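Local structure of peptide-binding protein (6SQX) at residues 23-37 and 431-445. The protein is a secreted NlpC/P60-type cell wall hydrolase, probably a cysteine D,L-endopeptidase, that cleaves the peptidoglycan of potentially competing bacteria. Residues are numbered along the deposited sequence; the frame is centred on the assembly and turned at random.
Sequences NITIPIEITQDAFHY and RALVGQTLITPIGIG. With EDO (1,2-ethanediol), chain O; EDO (1,2-ethanediol), chain K; EDO (1,2-ethanediol), chain R.
Q32 meets the backbone of I439 because its chain folds back at chi2 (-55°), which brings the amide alongside strand 438-441. OE1 of Q32 takes the N-H of I439 at 2.9 Å, on a lone pair. NE2 of Q32 gives a nearly straight bond to I439 O at 2.8 Å, in the amide plane. The side chain thus pairs with both polar backbone atoms of I439, as a neighbouring strand would. NE2 also donates to I30 O within the same segment, and the three bonds together help fix the rotation of the amide. L438 CD2 packs against OE1 at 3.5 Å.

I30 holds CG1 between its backbone N and carbonyl carbon (chi1 59°), and CD1 reaches T440 and the P441 ring. I439 CG2 and CD1 lie against CE2 of Y37, and CD1 also touches A34. E29 extends past P441. Its OE2 accepts the G445 N-H at 2.9 Å, from above the carboxylate plane. OE1 bonds to Y405 and to a water that also binds G443 O.

I26 sends CD1 between V434 CG2 and G445 CA, each 3.9 Å away, while CG2 touches A432 CB. Nearer the start of the segment, strand 23-25 pairs in parallel with 431-433. I24 N bonds to R431 O at 2.8 Å, and I24 O accepts from L433 N. I26 N adds a longer bond to L433 O (3.3 Å).

The N-terminal segment therefore adds a parallel edge strand to a mixed four-stranded sheet. It then crosses to 438-441, an edge strand of the six-stranded antiparallel sheet that probably forms the core of the NlpC/P60 (peptidase C40) fold.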
loop_
_atom_site.group_PDB
_atom_site.type_symbol
_atom_site.label_atom_id
_atom_site.label_comp_id
_atom_site.label_asym_id
_atom_site.label_seq_id
_atom_site.Cartn_x
_atom_site.Cartn_y
_atom_site.Cartn_z
ATOM N N ASN A 23 -1.494 -11.899 22.906
ATOM C CA ASN A 23 -0.597 -11.506 21.834
ATOM C C ASN A 23 0.765 -12.026 22.251
ATOM O O ASN A 23 1.325 -11.552 23.242
ATOM C CB ASN A 23 -0.517 -9.982 21.720
ATOM C CG ASN A 23 -1.726 -9.378 21.087
ATOM O OD1 ASN A 23 -2.176 -9.827 20.040
ATOM N ND2 ASN A 23 -2.265 -8.347 21.718
ATOM N N ILE A 24 1.336 -12.932 21.453
ATOM C CA ILE A 24 2.563 -13.677 21.786
ATOM C C ILE A 24 3.546 -13.477 20.639
ATOM O O ILE A 24 3.238 -13.816 19.488
ATOM C CB ILE A 24 2.237 -15.184 21.926
ATOM C CG1 ILE A 24 1.173 -15.454 22.995
ATOM C CG2 ILE A 24 3.516 -16.023 22.223
ATOM C CD1 ILE A 24 0.697 -16.935 23.040
ATOM N N THR A 25 4.741 -12.955 20.942
ATOM C CA THR A 25 5.717 -12.711 19.881
ATOM C C THR A 25 6.283 -14.037 19.374
ATOM O O THR A 25 6.327 -15.031 20.106
ATOM C CB THR A 25 6.871 -11.854 20.383
ATOM O OG1 THR A 25 7.520 -12.587 21.455
ATOM C CG2 THR A 25 6.359 -10.505 20.864
ATOM N N ILE A 26 6.677 -14.062 18.104
ATOM C CA ILE A 26 7.435 -15.196 17.579
ATOM C C ILE A 26 8.743 -14.709 16.964
ATOM O O ILE A 26 8.816 -13.583 16.445
ATOM C CB ILE A 26 6.602 -16.042 16.584
ATOM C CG1 ILE A 26 5.949 -15.182 15.463
ATOM C CG2 ILE A 26 5.592 -16.931 17.325
ATOM C CD1 ILE A 26 5.535 -16.035 14.250
ATOM N N PRO A 27 9.770 -15.552 16.971
ATOM C CA PRO A 27 11.068 -15.159 16.407
ATOM C C PRO A 27 11.000 -14.971 14.899
ATOM O O PRO A 27 10.135 -15.541 14.219
ATOM C CB PRO A 27 11.963 -16.365 16.729
ATOM C CG PRO A 27 11.348 -16.985 17.938
ATOM C CD PRO A 27 9.831 -16.836 17.705
ATOM N N ILE A 28 11.954 -14.187 14.377
ATOM C CA ILE A 28 12.245 -14.177 12.947
ATOM C C ILE A 28 12.802 -15.540 12.563
ATOM O O ILE A 28 13.606 -16.128 13.301
ATOM C CB ILE A 28 13.256 -13.064 12.628
ATOM C CG1 ILE A 28 12.658 -11.706 12.997
ATOM C CG2 ILE A 28 13.641 -13.076 11.143
ATOM C CD1 ILE A 28 13.611 -10.506 12.737
ATOM N N GLU A 29 12.369 -16.084 11.424
ATOM C CA GLU A 29 12.672 -17.479 11.094
ATOM C C GLU A 29 13.827 -17.652 10.125
ATOM O O GLU A 29 14.708 -18.491 10.354
ATOM C CB GLU A 29 11.437 -18.156 10.492
ATOM C CG GLU A 29 10.278 -18.260 11.483
ATOM C CD GLU A 29 9.108 -19.000 10.925
ATOM O OE1 GLU A 29 9.110 -20.252 10.924
ATOM O OE2 GLU A 29 8.189 -18.322 10.430
ATOM N N ILE A 30 13.858 -16.890 9.043
ATOM C CA ILE A 30 14.830 -17.101 7.979
ATOM C C ILE A 30 15.672 -15.841 7.745
ATOM O O ILE A 30 15.422 -14.774 8.306
ATOM C CB ILE A 30 14.187 -17.631 6.684
ATOM C CG1 ILE A 30 13.131 -16.660 6.153
ATOM C CG2 ILE A 30 13.608 -19.002 6.956
ATOM C CD1 ILE A 30 12.504 -17.146 4.849
ATOM N N THR A 31 16.692 -15.991 6.904
ATOM C CA THR A 31 17.661 -14.915 6.719
ATOM C C THR A 31 17.008 -13.691 6.082
ATOM O O THR A 31 16.357 -13.805 5.036
ATOM C CB THR A 31 18.786 -15.426 5.821
ATOM O OG1 THR A 31 19.436 -16.520 6.471
ATOM C CG2 THR A 31 19.838 -14.362 5.565
ATOM N N GLN A 32 17.235 -12.518 6.679
ATOM C CA GLN A 32 16.630 -11.260 6.199
ATOM C C GLN A 32 17.571 -10.564 5.207
ATOM O O GLN A 32 18.145 -9.489 5.463
ATOM C CB GLN A 32 16.249 -10.369 7.371
ATOM C CG GLN A 32 15.204 -11.019 8.253
ATOM C CD GLN A 32 13.969 -11.436 7.423
ATOM O OE1 GLN A 32 13.418 -10.606 6.694
ATOM N NE2 GLN A 32 13.576 -12.702 7.503
ATOM N N ASP A 33 17.713 -11.187 4.032
ATOM C CA ASP A 33 18.515 -10.601 2.962
ATOM C C ASP A 33 18.028 -11.230 1.664
ATOM O O ASP A 33 18.167 -12.441 1.479
ATOM C CB ASP A 33 19.992 -10.906 3.202
ATOM C CG ASP A 33 20.909 -10.302 2.132
ATOM O OD1 ASP A 33 20.444 -9.771 1.093
ATOM O OD2 ASP A 33 22.149 -10.314 2.312
ATOM N N ALA A 34 17.426 -10.421 0.787
ATOM C CA ALA A 34 16.861 -10.965 -0.432
ATOM C C ALA A 34 17.920 -11.661 -1.272
ATOM O O ALA A 34 17.594 -12.555 -2.061
ATOM C CB ALA A 34 16.204 -9.846 -1.256
ATOM N N PHE A 35 19.195 -11.296 -1.118
ATOM C CA PHE A 35 20.202 -11.928 -1.959
ATOM C C PHE A 35 20.440 -13.383 -1.580
ATOM O O PHE A 35 21.041 -14.116 -2.373
ATOM C CB PHE A 35 21.536 -11.164 -1.878
ATOM C CG PHE A 35 21.536 -9.873 -2.664
ATOM C CD1 PHE A 35 21.612 -9.899 -4.040
ATOM C CD2 PHE A 35 21.436 -8.648 -2.033
ATOM C CE1 PHE A 35 21.621 -8.740 -4.777
ATOM C CE2 PHE A 35 21.433 -7.464 -2.776
ATOM C CZ PHE A 35 21.511 -7.521 -4.159
ATOM N N HIS A 36 19.999 -13.799 -0.382
ATOM C CA HIS A 36 20.112 -15.202 0.025
ATOM C C HIS A 36 19.238 -16.108 -0.836
ATOM O O HIS A 36 19.463 -17.330 -0.892
ATOM C CB HIS A 36 19.715 -15.317 1.502
ATOM C CG HIS A 36 20.021 -16.637 2.127
ATOM N ND1 HIS A 36 21.291 -16.996 2.524
ATOM C CD2 HIS A 36 19.212 -17.666 2.473
ATOM C CE1 HIS A 36 21.252 -18.201 3.072
ATOM N NE2 HIS A 36 20.003 -18.630 3.053
ATOM N N TYR A 37 18.270 -15.520 -1.535
ATOM C CA TYR A 37 17.288 -16.253 -2.320
ATOM C C TYR A 37 17.461 -15.993 -3.805
ATOM O O TYR A 37 16.540 -16.257 -4.587
ATOM C CB TYR A 37 15.869 -15.895 -1.858
ATOM C CG TYR A 37 15.792 -15.936 -0.343
ATOM C CD1 TYR A 37 15.739 -17.159 0.324
ATOM C CD2 TYR A 37 15.880 -14.769 0.426
ATOM C CE1 TYR A 37 15.733 -17.228 1.714
ATOM C CE2 TYR A 37 15.886 -14.828 1.840
ATOM C CZ TYR A 37 15.808 -16.071 2.464
ATOM O OH TYR A 37 15.794 -16.175 3.830
ATOM N N ARG A 431 -2.861 -13.882 18.872
ATOM C CA ARG A 431 -2.014 -13.602 17.713
ATOM C C ARG A 431 -0.580 -13.972 18.038
ATOM O O ARG A 431 -0.077 -13.642 19.119
ATOM C CB ARG A 431 -2.031 -12.112 17.275
ATOM C CG ARG A 431 -3.407 -11.645 16.768
ATOM C CD ARG A 431 -3.740 -12.259 15.388
ATOM N NE ARG A 431 -4.992 -11.720 14.861
ATOM C CZ ARG A 431 -6.202 -12.137 15.240
ATOM N NH1 ARG A 431 -6.336 -13.109 16.140
ATOM N NH2 ARG A 431 -7.289 -11.603 14.681
ATOM N N ALA A 432 0.084 -14.598 17.075
ATOM C CA ALA A 432 1.543 -14.752 17.099
ATOM C C ALA A 432 2.064 -13.530 16.345
ATOM O O ALA A 432 1.986 -13.465 15.117
ATOM C CB ALA A 432 1.973 -16.052 16.424
ATOM N N LEU A 433 2.560 -12.542 17.092
ATOM C CA LEU A 433 2.903 -11.246 16.518
ATOM C C LEU A 433 4.214 -11.265 15.740
ATOM O O LEU A 433 5.242 -11.782 16.217
ATOM C CB LEU A 433 3.070 -10.190 17.613
ATOM C CG LEU A 433 1.866 -9.801 18.466
ATOM C CD1 LEU A 433 2.339 -8.685 19.408
ATOM C CD2 LEU A 433 0.700 -9.306 17.584
ATOM N N VAL A 434 4.185 -10.639 14.569
ATOM C CA VAL A 434 5.356 -10.366 13.745
ATOM C C VAL A 434 5.528 -8.856 13.669
ATOM O O VAL A 434 6.422 -8.286 14.301
ATOM C CB VAL A 434 5.216 -11.028 12.361
ATOM C CG1 VAL A 434 6.443 -10.685 11.474
ATOM C CG2 VAL A 434 5.070 -12.536 12.567
ATOM N N GLY A 435 4.619 -8.166 12.993
ATOM C CA GLY A 435 4.513 -6.728 13.159
ATOM C C GLY A 435 5.534 -5.904 12.405
ATOM O O GLY A 435 5.705 -4.715 12.735
ATOM N N GLN A 436 6.185 -6.484 11.401
ATOM C CA GLN A 436 7.212 -5.797 10.618
ATOM C C GLN A 436 7.336 -6.500 9.283
ATOM O O GLN A 436 7.023 -7.694 9.176
ATOM C CB GLN A 436 8.602 -5.759 11.301
ATOM C CG GLN A 436 9.126 -7.131 11.706
ATOM C CD GLN A 436 10.555 -7.109 12.236
ATOM O OE1 GLN A 436 11.465 -6.658 11.548
ATOM N NE2 GLN A 436 10.751 -7.613 13.450
ATOM N N THR A 437 7.799 -5.759 8.270
ATOM C CA THR A 437 8.067 -6.358 6.970
ATOM C C THR A 437 9.240 -7.327 7.072
ATOM O O THR A 437 10.312 -6.979 7.613
ATOM C CB THR A 437 8.367 -5.258 5.928
ATOM O OG1 THR A 437 7.132 -4.569 5.609
ATOM C CG2 THR A 437 8.956 -5.783 4.630
ATOM N N LEU A 438 9.075 -8.520 6.509
ATOM C CA LEU A 438 10.095 -9.562 6.552
ATOM C C LEU A 438 10.024 -10.427 5.314
ATOM O O LEU A 438 8.993 -10.468 4.616
ATOM C CB LEU A 438 9.894 -10.522 7.726
ATOM C CG LEU A 438 10.079 -9.993 9.140
ATOM C CD1 LEU A 438 9.702 -11.128 10.085
ATOM C CD2 LEU A 438 11.530 -9.534 9.403
ATOM N N ILE A 439 11.104 -11.156 5.053
ATOM C CA ILE A 439 11.024 -12.352 4.204
ATOM C C ILE A 439 10.672 -13.528 5.107
ATOM O O ILE A 439 11.330 -13.729 6.128
ATOM C CB ILE A 439 12.342 -12.616 3.462
ATOM C CG1 ILE A 439 12.718 -11.402 2.604
ATOM C CG2 ILE A 439 12.237 -13.892 2.590
ATOM C CD1 ILE A 439 14.172 -11.435 2.161
ATOM N N THR A 440 9.589 -14.253 4.818
ATOM C CA THR A 440 9.152 -15.321 5.703
ATOM C C THR A 440 8.822 -16.575 4.903
ATOM O O THR A 440 8.534 -16.500 3.704
ATOM C CB THR A 440 7.890 -14.927 6.493
ATOM O OG1 THR A 440 6.783 -14.844 5.577
ATOM C CG2 THR A 440 8.016 -13.616 7.179
ATOM N N PRO A 441 8.794 -17.742 5.551
ATOM C CA PRO A 441 8.088 -18.891 4.953
ATOM C C PRO A 441 6.660 -18.476 4.631
ATOM O O PRO A 441 6.089 -17.613 5.286
ATOM C CB PRO A 441 8.100 -19.939 6.074
ATOM C CG PRO A 441 9.355 -19.565 6.914
ATOM C CD PRO A 441 9.297 -18.043 6.909
ATOM N N ILE A 442 6.065 -19.147 3.646
ATOM C CA ILE A 442 4.630 -18.975 3.417
ATOM C C ILE A 442 3.862 -19.285 4.697
ATOM O O ILE A 442 2.947 -18.543 5.098
ATOM C CB ILE A 442 4.162 -19.889 2.260
ATOM C CG1 ILE A 442 4.781 -19.447 0.928
ATOM C CG2 ILE A 442 2.650 -19.954 2.191
ATOM C CD1 ILE A 442 4.208 -18.158 0.365
ATOM N N GLY A 443 4.204 -20.420 5.336
ATOM C CA GLY A 443 3.586 -20.834 6.585
ATOM C C GLY A 443 4.227 -20.099 7.754
ATOM O O GLY A 443 4.976 -20.705 8.556
ATOM N N ILE A 444 3.962 -18.785 7.849
ATOM C CA ILE A 444 4.589 -17.981 8.904
ATOM C C ILE A 444 4.352 -18.638 10.251
ATOM O O ILE A 444 3.209 -18.878 10.648
ATOM C CB ILE A 444 4.004 -16.553 8.946
ATOM C CG1 ILE A 444 4.167 -15.826 7.620
ATOM C CG2 ILE A 444 4.687 -15.758 10.091
ATOM C CD1 ILE A 444 3.397 -14.505 7.595
ATOM N N GLY A 445 5.430 -18.861 11.018
ATOM C CA GLY A 445 5.295 -19.399 12.350
ATOM C C GLY A 445 5.005 -20.884 12.458
ATOM O O GLY A 445 4.927 -21.394 13.586
HETATM C C1 EDO O . 17.074 -20.246 4.912
HETATM O O1 EDO O . 17.569 -20.628 3.635
HETATM C C2 EDO O . 17.424 -18.800 5.183
HETATM O O2 EDO O . 17.629 -18.708 6.558
HETATM C C1 EDO K . 15.194 -18.776 14.048
HETATM O O1 EDO K . 15.390 -19.604 12.891
HETATM C C2 EDO K . 14.026 -19.350 14.837
HETATM O O2 EDO K . 14.259 -20.756 15.014
HETATM C C1 EDO R . 17.983 -15.601 10.720
HETATM O O1 EDO R . 17.473 -14.348 11.190
HETATM C C2 EDO R . 17.333 -16.663 11.589
HETATM O O2 EDO R . 16.969 -16.044 12.829
HETATM O O HOH W 1 8.012 -10.760 16.987
HETATM O O HOH W 2 11.227 -15.142 8.768
HETATM O O HOH W 3 7.437 -21.727 9.565
#